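Local coordinates for protein alginate lyase (Chitinophaga sp. MD30, PDB 6KCW) that cleaves alginate by beta-elimination as a bacterial member of polysaccharide lyase family 36, at residues Gly89-Phe94 / His212-Gly217. Residues are numbered along the deposited sequence; the frame is centred on the assembly and turned at random.
With PO4 (phosphate ion), chain B.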
loop_
_atom_site.group_PDB
_atom_site.type_symbol
_atom_site.label_atom_id
_atom_site.label_comp_id
_atom_site.label_asym_id
_atom_site.label_seq_id
_atom_site.Cartn_x
_atom_site.Cartn_y
_atom_site.Cartn_z
ATOM N N GLY A 89 9.566 10.656 -1.833
ATOM C CA GLY A 89 8.959 9.413 -1.416
ATOM C C GLY A 89 7.560 9.308 -1.968
ATOM O O GLY A 89 7.128 10.115 -2.784
ATOM N N GLY A 90 6.838 8.294 -1.518
ATOM C CA GLY A 90 5.478 8.104 -1.966
ATOM C C GLY A 90 4.959 6.777 -1.456
ATOM O O GLY A 90 5.631 6.087 -0.689
ATOM N N LYS A 91 3.762 6.426 -1.919
ATOM C CA LYS A 91 3.108 5.177 -1.548
ATOM C C LYS A 91 3.513 4.050 -2.508
ATOM O O LYS A 91 3.759 4.275 -3.696
ATOM C CB LYS A 91 1.582 5.356 -1.540
ATOM C CG LYS A 91 0.987 6.070 -0.303
ATOM C CD LYS A 91 1.562 7.479 -0.095
ATOM C CE LYS A 91 0.819 8.292 0.957
ATOM N NZ LYS A 91 1.620 9.507 1.255
ATOM N N VAL A 92 3.565 2.827 -1.981
ATOM C CA VAL A 92 4.034 1.667 -2.736
ATOM C C VAL A 92 3.308 0.428 -2.225
ATOM O O VAL A 92 2.977 0.326 -1.048
ATOM C CB VAL A 92 5.573 1.512 -2.616
ATOM C CG1 VAL A 92 5.990 1.287 -1.163
ATOM C CG2 VAL A 92 6.089 0.390 -3.510
ATOM N N GLY A 93 3.042 -0.511 -3.128
ATOM C CA GLY A 93 2.577 -1.833 -2.742
ATOM C C GLY A 93 1.136 -1.887 -2.252
ATOM O O GLY A 93 0.365 -0.947 -2.351
ATOM N N PHE A 94 0.802 -3.037 -1.682
ATOM C CA PHE A 94 -0.568 -3.412 -1.371
ATOM C C PHE A 94 -0.817 -3.311 0.126
ATOM O O PHE A 94 -0.046 -3.848 0.925
ATOM C CB PHE A 94 -0.845 -4.831 -1.871
ATOM C CG PHE A 94 -0.820 -4.948 -3.376
ATOM C CD1 PHE A 94 0.377 -5.087 -4.052
ATOM C CD2 PHE A 94 -1.998 -4.897 -4.108
ATOM C CE1 PHE A 94 0.399 -5.187 -5.435
ATOM C CE2 PHE A 94 -1.986 -4.997 -5.487
ATOM C CZ PHE A 94 -0.790 -5.134 -6.158
ATOM N N HIS A 212 -1.703 1.363 -4.021
ATOM C CA HIS A 212 -1.331 2.757 -4.223
ATOM C C HIS A 212 0.133 2.834 -4.633
ATOM O O HIS A 212 1.014 2.383 -3.886
ATOM C CB HIS A 212 -1.596 3.582 -2.961
ATOM C CG HIS A 212 -3.051 3.735 -2.640
ATOM N ND1 HIS A 212 -3.509 4.566 -1.646
ATOM C CD2 HIS A 212 -4.149 3.161 -3.185
ATOM C CE1 HIS A 212 -4.826 4.496 -1.586
ATOM N NE2 HIS A 212 -5.239 3.646 -2.506
ATOM N N THR A 213 0.379 3.374 -5.832
ATOM C CA THR A 213 1.722 3.659 -6.338
ATOM C C THR A 213 1.714 5.098 -6.831
ATOM O O THR A 213 1.320 5.360 -7.971
ATOM C CB THR A 213 2.125 2.720 -7.460
ATOM O OG1 THR A 213 1.879 1.362 -7.067
ATOM C CG2 THR A 213 3.609 2.894 -7.778
ATOM N N PHE A 214 2.137 6.029 -5.975
ATOM C CA PHE A 214 2.165 7.434 -6.361
ATOM C C PHE A 214 3.154 8.189 -5.485
ATOM O O PHE A 214 3.496 7.759 -4.377
ATOM C CB PHE A 214 0.770 8.057 -6.286
ATOM C CG PHE A 214 0.213 8.188 -4.889
ATOM C CD1 PHE A 214 -0.450 7.126 -4.282
ATOM C CD2 PHE A 214 0.305 9.402 -4.200
ATOM C CE1 PHE A 214 -0.998 7.269 -3.013
ATOM C CE2 PHE A 214 -0.226 9.548 -2.931
ATOM C CZ PHE A 214 -0.881 8.482 -2.334
ATOM N N ARG A 215 3.633 9.308 -6.018
ATOM C CA ARG A 215 4.530 10.195 -5.294
ATOM C C ARG A 215 3.726 11.188 -4.458
ATOM O O ARG A 215 2.655 11.646 -4.867
ATOM C CB ARG A 215 5.448 10.949 -6.256
ATOM C CG ARG A 215 6.418 10.079 -7.031
ATOM C CD ARG A 215 7.506 10.928 -7.671
ATOM N NE ARG A 215 8.332 10.152 -8.580
ATOM C CZ ARG A 215 9.472 9.548 -8.247
ATOM N NH1 ARG A 215 9.949 9.630 -7.008
ATOM N NH2 ARG A 215 10.139 8.864 -9.158
ATOM N N GLY A 216 4.251 11.519 -3.285
ATOM C CA GLY A 216 3.577 12.427 -2.383
ATOM C C GLY A 216 3.022 11.731 -1.157
ATOM O O GLY A 216 2.935 10.509 -1.132
ATOM N N GLY A 217 2.662 12.491 -0.128
ATOM C CA GLY A 217 2.858 13.929 -0.107
ATOM C C GLY A 217 1.824 14.710 -0.880
ATOM O O GLY A 217 1.043 14.146 -1.651
HETATM P P PO4 B . -1.528 11.203 2.636
HETATM O O1 PO4 B . -2.143 10.214 1.680
HETATM O O2 PO4 B . -2.124 12.571 2.384
HETATM O O3 PO4 B . -0.042 11.343 2.395
HETATM O O4 PO4 B . -1.843 10.788 4.081
HETATM O O HOH W 1 8.779 11.366 -4.763
HETATM O O HOH W 2 0.439 2.442 -1.010
HETATM O O HOH W 3 -1.633 0.298 -0.788
#
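K91 and F214 form a hydrogen-bonded antiparallel pair where strands 89-92 and 212-215 run at 170°, their axes approaching to 4.5 Å. F214 O takes K91 N at 2.8 Å, nearly in line with its C=O, whereas the return bond from F214 N to K91 O is weak. Beyond this pair, G216 N reaches G89 O at 3.2 Å, almost straight at the hydrogen but tilted from the carbonyl plane. At the non-hydrogen-bonded pair G90-R215 the CA atoms stand only 4.0 Å apart, a closeness allowed by the bare glycine.

K91 and F214 share a face of the sheet. With CG anti to its carbonyl carbon and a bend at chi2 (58°), the lysine chain crosses the phenyl ring obliquely near its CE1 and CZ atoms: K91 CB lies beside F214 CE1, and K91 CD meets F214 CZ at 3.5 Å. H212 CB abuts the ring edge in plane. The face carrying K91, F214 and H212 belongs to an antiparallel sheet of a concanavalin-like beta-sandwich (jelly roll), the lyase fold whose concave sheet commonly lines the substrate groove. V92, T213 and R215 turn to the other side, where they pack on strand 228-241 of the second sheet.

Past the ring, K91 NZ is gripped twice: it donates to G216 O at 2.9 Å, in the carbonyl plane on a lone pair, and to phosphate O3 at 2.7 Å. The phosphate, probably from the crystallisation liquor, also binds Y133 and R117, and may mark where an anionic group of the substrate could sit. The H212 imidazole is held through its two nitrogens by R117 and N63. On the opposite side, the extended R215 side chain shares water 1 with G89 N and donates to D85 O.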